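Cystalysin (Treponema denticola, PDB 1C7N) is a dimeric protein of the class I and II aminotransferase family that binds pyridoxal-5'-phosphate in each subunit. Local coordinates at residues Trp85-Gln88 and Thr89-Ile93; Val102-Ala105 and Val106-Phe109; Ser160-Lys163 and Asn164-Ala167; Ile222-Gln225 and Leu226-Lys229. One frame throughout, in Å; residues are numbered along the deposited sequence.

All four contacts are local, formed by neighbouring residues of one chain around the central seven-stranded sheet. Contact 2 is the buried one: about two turns of helix 98-109, held by regular backbone bonds and reaching toward pyridoxal-5'-phosphate and the second subunit. Contact 3 lies at the surface, a polar turn leading into strand 165-171. Contacts 1 and 4 are partly buried, their centres 13 Å apart; the first relies on CH-pi packing against an indole before edge strand 92-95, the second on an aspartate cap of helix 224-227 before strand 230-234. Contacts 2 and 3 touch, Phe109 O lying 4.3 Å from Lys166 CB.

Contact 1: residues Trp85-Gln88 and Thr89-Ile93; sequences WDIQ and TDWII. Unlike the reference sequence in segment 85-88: Gln88 (reference Glu).
Ile87 and Gln88 lie across one face of the Trp91 indole, so that the chain just before the 3-10 turn 89-91 runs over the ring that follows it. Above the six-membered ring stands Ile87 CA, 4.2 Å from the ring centroid, while Ile87 CB approaches Trp91 CE3 at 3.7 Å. Gln88 CB sits over the five-membered ring, 3.8 Å from its centroid and 20° off the normal. Both are CH-pi contacts. Trp91 CG lies anti to its own carbonyl carbon (chi1 -74°), which swings the indole back beneath residues 87 and 88. The Gln88 chain bends at chi2, and its amide stands almost perpendicular to the indole, 85° between planes.

The 3-10 turn leads from the loop after helix 69-83 into strand 92-95, an edge strand of the large sheet in the class I and II aminotransferase fold. Trp91 N closes the turn by donating to Gln88 O at 3.1 Å. One water bridges the start of the turn: it donates to Gln88 OE1 at 2.6 Å and accepts from Thr89 N at 2.8 Å, tying the amide end to the backbone.

On the inner side Ile87 CD1 meets Ile92 CG1 at 4.2 Å, and Ile87 CG2 covers a face of the Trp85 ring. Met79 and Val75 of helix 69-83 pack against Ile87 and Ile92 respectively. Lys76 of that helix donates from NZ to Ile87 O, and Trp91 also touches Ile251 of the adjacent strand.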
loop_
_atom_site.group_PDB
_atom_site.type_symbol
_atom_site.label_atom_id
_atom_site.label_comp_id
_atom_site.label_asym_id
_atom_site.label_seq_id
_atom_site.Cartn_x
_atom_site.Cartn_y
_atom_site.Cartn_z
ATOM N N TRP A 85 13.698 -10.671 21.648
ATOM C CA TRP A 85 12.702 -11.473 20.964
ATOM C C TRP A 85 13.323 -12.245 19.811
ATOM O O TRP A 85 13.837 -11.655 18.860
ATOM C CB TRP A 85 11.597 -10.545 20.466
ATOM C CG TRP A 85 10.424 -11.223 19.857
ATOM C CD1 TRP A 85 10.007 -12.508 20.066
ATOM C CD2 TRP A 85 9.465 -10.625 18.982
ATOM N NE1 TRP A 85 8.844 -12.744 19.372
ATOM C CE2 TRP A 85 8.489 -11.603 18.700
ATOM C CE3 TRP A 85 9.335 -9.352 18.409
ATOM C CZ2 TRP A 85 7.393 -11.347 17.868
ATOM C CZ3 TRP A 85 8.244 -9.098 17.585
ATOM C CH2 TRP A 85 7.290 -10.089 17.324
ATOM N N ASP A 86 13.263 -13.571 19.901
ATOM C CA ASP A 86 13.830 -14.450 18.884
ATOM C C ASP A 86 12.803 -14.875 17.832
ATOM O O ASP A 86 11.951 -15.726 18.091
ATOM C CB ASP A 86 14.418 -15.695 19.559
ATOM C CG ASP A 86 15.238 -16.547 18.612
ATOM O OD1 ASP A 86 15.596 -17.678 19.003
ATOM O OD2 ASP A 86 15.535 -16.092 17.485
ATOM N N ILE A 87 12.877 -14.274 16.648
ATOM C CA ILE A 87 11.959 -14.631 15.572
ATOM C C ILE A 87 12.781 -15.148 14.401
ATOM O O ILE A 87 14.008 -15.074 14.421
ATOM C CB ILE A 87 11.126 -13.419 15.092
ATOM C CG1 ILE A 87 12.028 -12.395 14.401
ATOM C CG2 ILE A 87 10.419 -12.777 16.275
ATOM C CD1 ILE A 87 11.268 -11.258 13.719
ATOM N N GLN A 88 12.111 -15.684 13.391
ATOM C CA GLN A 88 12.815 -16.176 12.216
ATOM C C GLN A 88 12.427 -15.302 11.034
ATOM O O GLN A 88 11.396 -14.635 11.062
ATOM C CB GLN A 88 12.460 -17.638 11.937
ATOM C CG GLN A 88 12.900 -18.604 13.031
ATOM C CD GLN A 88 14.340 -18.390 13.456
ATOM O OE1 GLN A 88 15.222 -18.180 12.624
ATOM N NE2 GLN A 88 14.585 -18.450 14.758
ATOM N N THR A 89 13.252 -15.307 9.996
ATOM C CA THR A 89 12.994 -14.494 8.819
ATOM C C THR A 89 11.680 -14.801 8.109
ATOM O O THR A 89 10.995 -13.887 7.643
ATOM C CB THR A 89 14.135 -14.635 7.798
ATOM O OG1 THR A 89 14.399 -16.025 7.576
ATOM C CG2 THR A 89 15.396 -13.950 8.309
ATOM N N ASP A 90 11.321 -16.077 8.024
ATOM C CA ASP A 90 10.094 -16.446 7.339
ATOM C C ASP A 90 8.821 -16.225 8.153
ATOM O O ASP A 90 7.737 -16.581 7.712
ATOM C CB ASP A 90 10.174 -17.896 6.838
ATOM C CG ASP A 90 10.556 -18.882 7.925
ATOM O OD1 ASP A 90 10.665 -20.088 7.610
ATOM O OD2 ASP A 90 10.749 -18.457 9.087
ATOM N N TRP A 91 8.958 -15.627 9.334
ATOM C CA TRP A 91 7.810 -15.318 10.197
ATOM C C TRP A 91 7.243 -13.939 9.833
ATOM O O TRP A 91 6.118 -13.602 10.205
ATOM C CB TRP A 91 8.244 -15.247 11.661
ATOM C CG TRP A 91 8.541 -16.543 12.333
ATOM C CD1 TRP A 91 8.830 -17.738 11.743
ATOM C CD2 TRP A 91 8.642 -16.756 13.745
ATOM N NE1 TRP A 91 9.110 -18.684 12.702
ATOM C CE2 TRP A 91 9.002 -18.108 13.939
ATOM C CE3 TRP A 91 8.467 -15.931 14.867
ATOM C CZ2 TRP A 91 9.190 -18.658 15.212
ATOM C CZ3 TRP A 91 8.654 -16.478 16.137
ATOM C CH2 TRP A 91 9.012 -17.832 16.296
ATOM N N ILE A 92 8.036 -13.148 9.115
ATOM C CA ILE A 92 7.660 -11.786 8.736
ATOM C C ILE A 92 6.790 -11.639 7.491
ATOM O O ILE A 92 7.210 -11.985 6.392
ATOM C CB ILE A 92 8.919 -10.918 8.508
ATOM C CG1 ILE A 92 9.830 -10.977 9.734
ATOM C CG2 ILE A 92 8.521 -9.463 8.239
ATOM C CD1 ILE A 92 11.190 -10.358 9.494
ATOM N N ILE A 93 5.582 -11.114 7.675
ATOM C CA ILE A 93 4.666 -10.871 6.556
ATOM C C ILE A 93 4.446 -9.356 6.490
ATOM O O ILE A 93 4.170 -8.716 7.511
ATOM C CB ILE A 93 3.308 -11.581 6.757
ATOM C CG1 ILE A 93 3.524 -13.096 6.880
ATOM C CG2 ILE A 93 2.378 -11.268 5.585
ATOM C CD1 ILE A 93 4.220 -13.727 5.683
HETATM O O HOH W 1 15.597 -16.674 10.538
#

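Contact 2: residues Val102-Ala105 and Val106-Phe109; sequences VFNA and VREF
Arg107 folds back over the preceding turn of helix 98-109 and meets Phe103 and Asn104, its i-4 and i-3 neighbours. This alpha helix follows edge strand 92-95 in the aminotransferase fold, with the side chain of Val102 about 6 Å from pyridoxal-5'-phosphate. Arg107 CB begins the path 3.3 Å from Phe103 O, the same carbonyl that accepts the bond from Arg107 N at 2.9 Å. CG and CD continue in an extended run before the bend at chi3 turns the guanidinium back along the helix. There CZ passes 3.8 Å from Phe103 O, which lies over one guanidinium face and also accepts a hydrogen bond from Gln133 NE2. The tip then divides. NH2 reaches the edge of the Phe103 ring, whose plane is only 20° from that of the guanidinium, and lies 3.9 Å from Phe103 CB; Ala267 of the second subunit packs against both residues. NH1 turns toward Asn104, whose amide is held by Ser264 OG and Phe261 O of helix 255-267. It approaches Asn104 CA at 3.2 Å, while Asn104 OD1 lies at the guanidinium edge, 3.7 Å from NH1.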
loop_
_atom_site.group_PDB
_atom_site.type_symbol
_atom_site.label_atom_id
_atom_site.label_comp_id
_atom_site.label_asym_id
_atom_site.label_seq_id
_atom_site.Cartn_x
_atom_site.Cartn_y
_atom_site.Cartn_z
ATOM N N VAL A 102 -4.819 -5.418 10.574
ATOM C CA VAL A 102 -5.825 -5.771 11.569
ATOM C C VAL A 102 -7.135 -6.128 10.864
ATOM O O VAL A 102 -7.766 -7.136 11.186
ATOM C CB VAL A 102 -6.064 -4.615 12.566
ATOM C CG1 VAL A 102 -7.244 -4.943 13.473
ATOM C CG2 VAL A 102 -4.807 -4.386 13.400
ATOM N N PHE A 103 -7.537 -5.306 9.896
ATOM C CA PHE A 103 -8.758 -5.576 9.143
ATOM C C PHE A 103 -8.658 -6.959 8.518
ATOM O O PHE A 103 -9.632 -7.713 8.501
ATOM C CB PHE A 103 -8.959 -4.542 8.031
ATOM C CG PHE A 103 -9.837 -3.391 8.424
ATOM C CD1 PHE A 103 -9.376 -2.407 9.288
ATOM C CD2 PHE A 103 -11.135 -3.296 7.928
ATOM C CE1 PHE A 103 -10.191 -1.340 9.655
ATOM C CE2 PHE A 103 -11.962 -2.234 8.288
ATOM C CZ PHE A 103 -11.488 -1.253 9.153
ATOM N N ASN A 104 -7.473 -7.278 8.003
ATOM C CA ASN A 104 -7.229 -8.566 7.373
ATOM C C ASN A 104 -7.337 -9.702 8.387
ATOM O O ASN A 104 -7.830 -10.783 8.067
ATOM C CB ASN A 104 -5.843 -8.583 6.727
ATOM C CG ASN A 104 -5.626 -9.803 5.858
ATOM O OD1 ASN A 104 -6.390 -10.050 4.923
ATOM N ND2 ASN A 104 -4.589 -10.576 6.162
ATOM N N ALA A 105 -6.872 -9.458 9.608
ATOM C CA ALA A 105 -6.936 -10.476 10.650
ATOM C C ALA A 105 -8.393 -10.838 10.935
ATOM O O ALA A 105 -8.748 -12.013 11.004
ATOM C CB ALA A 105 -6.261 -9.976 11.918
ATOM N N VAL A 106 -9.234 -9.821 11.094
ATOM C CA VAL A 106 -10.650 -10.042 11.367
ATOM C C VAL A 106 -11.297 -10.760 10.186
ATOM O O VAL A 106 -12.034 -11.732 10.350
ATOM C CB VAL A 106 -11.380 -8.706 11.601
ATOM C CG1 VAL A 106 -12.875 -8.949 11.777
ATOM C CG2 VAL A 106 -10.804 -8.014 12.829
ATOM N N ARG A 107 -10.999 -10.275 8.990
ATOM C CA ARG A 107 -11.542 -10.843 7.768
ATOM C C ARG A 107 -11.274 -12.341 7.640
ATOM O O ARG A 107 -12.183 -13.123 7.360
ATOM C CB ARG A 107 -10.948 -10.104 6.564
ATOM C CG ARG A 107 -11.408 -10.605 5.203
ATOM C CD ARG A 107 -10.924 -9.678 4.089
ATOM N NE ARG A 107 -11.284 -8.287 4.359
ATOM C CZ ARG A 107 -10.431 -7.353 4.773
ATOM N NH1 ARG A 107 -9.149 -7.649 4.964
ATOM N NH2 ARG A 107 -10.862 -6.122 5.012
ATOM N N GLU A 108 -10.027 -12.735 7.869
ATOM C CA GLU A 108 -9.619 -14.129 7.727
ATOM C C GLU A 108 -9.921 -15.098 8.868
ATOM O O GLU A 108 -10.358 -16.218 8.621
ATOM C CB GLU A 108 -8.119 -14.180 7.410
ATOM C CG GLU A 108 -7.533 -15.578 7.249
ATOM C CD GLU A 108 -8.265 -16.409 6.209
ATOM O OE1 GLU A 108 -8.666 -15.847 5.169
ATOM O OE2 GLU A 108 -8.425 -17.628 6.426
ATOM N N PHE A 109 -9.708 -14.683 10.113
ATOM C CA PHE A 109 -9.926 -15.598 11.224
ATOM C C PHE A 109 -11.245 -15.530 11.992
ATOM O O PHE A 109 -11.383 -16.147 13.047
ATOM C CB PHE A 109 -8.738 -15.506 12.184
ATOM C CG PHE A 109 -7.419 -15.773 11.518
ATOM C CD1 PHE A 109 -6.691 -14.738 10.941
ATOM C CD2 PHE A 109 -6.940 -17.073 11.397
ATOM C CE1 PHE A 109 -5.507 -14.991 10.248
ATOM C CE2 PHE A 109 -5.756 -17.339 10.704
ATOM C CZ PHE A 109 -5.040 -16.296 10.128
#

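Contact 3: residues Ser160-Lys163 and Asn164-Ala167; sequences SKDK and NNKA
Asp162 and Asn165 close a type I beta turn that carries the chain from helix 153-160 into strand 165-171, a parallel strand inside the large sheet of the aminotransferase fold. Asp162 does most of the work. Its backbone O accepts from Asn165 N at 2.8 Å. With CG anti to the backbone N (chi1 -174°), its carboxylate runs alongside the Asn164 side chain, and OD1 takes the Asn164 N-H at 3.0 Å from above the carboxylate plane, an Asx turn. The Asn165 side chain crosses Asp162 at about a right angle, bringing ND2 to 3.2 Å from Asp162 CB; that nitrogen donates to Leu159 O. A water accepts from Asn164 ND2 and donates to Asn165 OD1 at 2.7 Å, with a weak link to Asp162 OD2. Asn164 ND2 also bonds to Gly113 O, joining the turn to the loop before strand 115-118. Lys163, at the outer corner, offers its carbonyl to the next lysine: the Lys166 chain bends at chi2, and its NZ donates to Lys163 O at 3.0 Å.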
loop_
_atom_site.group_PDB
_atom_site.type_symbol
_atom_site.label_atom_id
_atom_site.label_comp_id
_atom_site.label_asym_id
_atom_site.label_seq_id
_atom_site.Cartn_x
_atom_site.Cartn_y
_atom_site.Cartn_z
ATOM N N SER A 160 -13.557 -14.662 27.672
ATOM C CA SER A 160 -12.781 -15.663 26.949
ATOM C C SER A 160 -13.495 -17.008 26.922
ATOM O O SER A 160 -13.250 -17.836 26.043
ATOM C CB SER A 160 -11.403 -15.843 27.591
ATOM O OG SER A 160 -11.514 -16.470 28.856
ATOM N N LYS A 161 -14.378 -17.223 27.888
ATOM C CA LYS A 161 -15.121 -18.472 27.969
ATOM C C LYS A 161 -16.280 -18.509 26.978
ATOM O O LYS A 161 -16.848 -19.571 26.723
ATOM C CB LYS A 161 -15.628 -18.684 29.399
ATOM C CG LYS A 161 -14.523 -19.052 30.385
ATOM C CD LYS A 161 -14.705 -18.360 31.730
ATOM C CE LYS A 161 -16.057 -18.665 32.363
ATOM N NZ LYS A 161 -16.266 -17.877 33.614
ATOM N N ASP A 162 -16.625 -17.351 26.417
ATOM C CA ASP A 162 -17.706 -17.266 25.436
ATOM C C ASP A 162 -17.184 -17.754 24.087
ATOM O O ASP A 162 -16.418 -17.066 23.412
ATOM C CB ASP A 162 -18.205 -15.825 25.296
ATOM C CG ASP A 162 -19.427 -15.714 24.394
ATOM O OD1 ASP A 162 -19.687 -16.653 23.610
ATOM O OD2 ASP A 162 -20.124 -14.679 24.461
ATOM N N LYS A 163 -17.609 -18.955 23.717
ATOM C CA LYS A 163 -17.226 -19.610 22.474
ATOM C C LYS A 163 -17.341 -18.755 21.213
ATOM O O LYS A 163 -16.563 -18.928 20.271
ATOM C CB LYS A 163 -18.064 -20.882 22.303
ATOM C CG LYS A 163 -19.538 -20.700 22.679
ATOM C CD LYS A 163 -19.716 -20.530 24.193
ATOM C CE LYS A 163 -21.080 -19.953 24.543
ATOM N NZ LYS A 163 -21.202 -19.660 26.004
ATOM N N ASN A 164 -18.306 -17.842 21.185
ATOM C CA ASN A 164 -18.488 -16.996 20.010
ATOM C C ASN A 164 -17.341 -16.007 19.829
ATOM O O ASN A 164 -17.108 -15.513 18.723
ATOM C CB ASN A 164 -19.810 -16.235 20.089
ATOM C CG ASN A 164 -20.154 -15.542 18.783
ATOM O OD1 ASN A 164 -20.230 -16.181 17.730
ATOM N ND2 ASN A 164 -20.361 -14.230 18.842
ATOM N N ASN A 165 -16.635 -15.712 20.914
ATOM C CA ASN A 165 -15.507 -14.793 20.849
ATOM C C ASN A 165 -14.335 -15.578 20.291
ATOM O O ASN A 165 -13.953 -16.616 20.831
ATOM C CB ASN A 165 -15.203 -14.227 22.238
ATOM C CG ASN A 165 -16.365 -13.424 22.791
ATOM O OD1 ASN A 165 -17.139 -12.842 22.032
ATOM N ND2 ASN A 165 -16.488 -13.377 24.112
ATOM N N LYS A 166 -13.771 -15.083 19.195
ATOM C CA LYS A 166 -12.682 -15.776 18.526
ATOM C C LYS A 166 -11.280 -15.257 18.778
ATOM O O LYS A 166 -10.309 -15.967 18.523
ATOM C CB LYS A 166 -12.949 -15.789 17.019
ATOM C CG LYS A 166 -14.335 -16.311 16.656
ATOM C CD LYS A 166 -14.539 -17.728 17.173
ATOM C CE LYS A 166 -15.959 -18.210 16.935
ATOM N NZ LYS A 166 -16.151 -19.610 17.412
ATOM N N ALA A 167 -11.156 -14.034 19.279
ATOM C CA ALA A 167 -9.829 -13.489 19.520
ATOM C C ALA A 167 -9.796 -12.267 20.420
ATOM O O ALA A 167 -10.814 -11.617 20.667
ATOM C CB ALA A 167 -9.159 -13.152 18.183
HETATM O O HOH W 2 -19.756 -13.141 21.423
#

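Contact 4: residues Ile222-Gln225 and Leu226-Lys229; sequences IDEQ and LADK
The backbone from Asp223 to Lys229 makes one short helical turn, with Ala227 N donating to Asp223 O at 3.0 Å, and finishes less regularly: Asp228 N is shared weakly between Glu224 O and Gln225 O, and Lys229 N returns to Leu226 O. At the opening of the turn the Asp223 carboxylate folds over the first N-H groups. A chi1 of -173° turns it away from its own N and in over the helix start, which brings OD1 within 2.9 Å of Leu226 N; this donor arrives on the anti side of the carboxylate, 23° out of its plane. The same oxygen receives a weaker, strongly bent bond from Gln225 N at 2.7 Å, so OD1 gathers two backbone donors.

Beside the capping bonds, Asp223 CB touches Leu226 CB at 3.8 Å, the two side chains crossing nearly at a right angle. Leu226 CD2 also meets Ile222 CG1 at 4.3 Å. Lys190 and Val193 of helix 183-195 pack against Leu226, and Lys190 also against Ile222.

The outer side is acidic. Glu224 OE1 lies 4.0 Å from Ala227 CB, and both Glu224 OE1 and Asp228 OD2 form salt bridges to Lys253 NZ, which probably eases the repulsion between the two carboxylates. Past the turn, Lys229 NZ bonds to Leu198 O and Val193 O. An aspartate side chain accepting from backbone N-H groups of the first helical turn is a classic N-cap, here on the short helix of the beta-alpha-beta unit that links strand 199-203 to strand 230-234.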
loop_
_atom_site.group_PDB
_atom_site.type_symbol
_atom_site.label_atom_id
_atom_site.label_comp_id
_atom_site.label_asym_id
_atom_site.label_seq_id
_atom_site.Cartn_x
_atom_site.Cartn_y
_atom_site.Cartn_z
ATOM N N ILE A 222 6.935 -14.514 25.690
ATOM C CA ILE A 222 6.919 -15.126 27.014
ATOM C C ILE A 222 6.466 -16.587 27.045
ATOM O O ILE A 222 6.533 -17.233 28.087
ATOM C CB ILE A 222 6.021 -14.325 27.988
ATOM C CG1 ILE A 222 4.557 -14.454 27.578
ATOM C CG2 ILE A 222 6.442 -12.858 27.997
ATOM C CD1 ILE A 222 3.581 -13.881 28.585
ATOM N N ASP A 223 6.008 -17.107 25.910
ATOM C CA ASP A 223 5.534 -18.488 25.845
ATOM C C ASP A 223 5.414 -18.932 24.391
ATOM O O ASP A 223 4.773 -18.261 23.586
ATOM C CB ASP A 223 4.174 -18.597 26.547
ATOM C CG ASP A 223 3.688 -20.030 26.672
ATOM O OD1 ASP A 223 3.271 -20.617 25.651
ATOM O OD2 ASP A 223 3.725 -20.569 27.799
ATOM N N GLU A 224 6.034 -20.060 24.057
ATOM C CA GLU A 224 6.006 -20.565 22.690
ATOM C C GLU A 224 4.637 -21.071 22.252
ATOM O O GLU A 224 4.277 -20.952 21.080
ATOM C CB GLU A 224 7.051 -21.670 22.511
ATOM C CG GLU A 224 8.483 -21.163 22.395
ATOM C CD GLU A 224 8.661 -20.159 21.263
ATOM O OE1 GLU A 224 7.856 -20.186 20.306
ATOM O OE2 GLU A 224 9.612 -19.350 21.321
ATOM N N GLN A 225 3.874 -21.636 23.184
ATOM C CA GLN A 225 2.544 -22.127 22.844
ATOM C C GLN A 225 1.619 -20.946 22.584
ATOM O O GLN A 225 0.709 -21.031 21.759
ATOM C CB GLN A 225 1.977 -23.011 23.958
ATOM C CG GLN A 225 2.562 -24.417 23.986
ATOM C CD GLN A 225 3.998 -24.444 24.465
ATOM O OE1 GLN A 225 4.279 -24.174 25.637
ATOM N NE2 GLN A 225 4.923 -24.765 23.559
ATOM N N LEU A 226 1.846 -19.846 23.296
ATOM C CA LEU A 226 1.042 -18.648 23.085
ATOM C C LEU A 226 1.415 -18.130 21.697
ATOM O O LEU A 226 0.544 -17.794 20.893
ATOM C CB LEU A 226 1.351 -17.584 24.144
ATOM C CG LEU A 226 0.645 -16.233 23.975
ATOM C CD1 LEU A 226 -0.868 -16.404 24.131
ATOM C CD2 LEU A 226 1.178 -15.248 24.999
ATOM N N ALA A 227 2.716 -18.093 21.419
ATOM C CA ALA A 227 3.223 -17.631 20.127
ATOM C C ALA A 227 2.647 -18.458 18.979
ATOM O O ALA A 227 2.521 -17.968 17.858
ATOM C CB ALA A 227 4.753 -17.704 20.102
ATOM N N ASP A 228 2.313 -19.713 19.266
ATOM C CA ASP A 228 1.746 -20.616 18.266
ATOM C C ASP A 228 0.398 -20.128 17.731
ATOM O O ASP A 228 -0.012 -20.507 16.637
ATOM C CB ASP A 228 1.576 -22.021 18.855
ATOM C CG ASP A 228 2.884 -22.793 18.928
ATOM O OD1 ASP A 228 2.916 -23.830 19.629
ATOM O OD2 ASP A 228 3.871 -22.379 18.282
ATOM N N LYS A 229 -0.299 -19.298 18.501
ATOM C CA LYS A 229 -1.580 -18.779 18.041
ATOM C C LYS A 229 -1.682 -17.260 18.172
ATOM O O LYS A 229 -2.761 -16.712 18.389
ATOM C CB LYS A 229 -2.738 -19.454 18.784
ATOM C CG LYS A 229 -2.803 -19.212 20.281
ATOM C CD LYS A 229 -4.085 -19.825 20.827
ATOM C CE LYS A 229 -4.295 -19.522 22.299
ATOM N NZ LYS A 229 -5.653 -19.982 22.738
#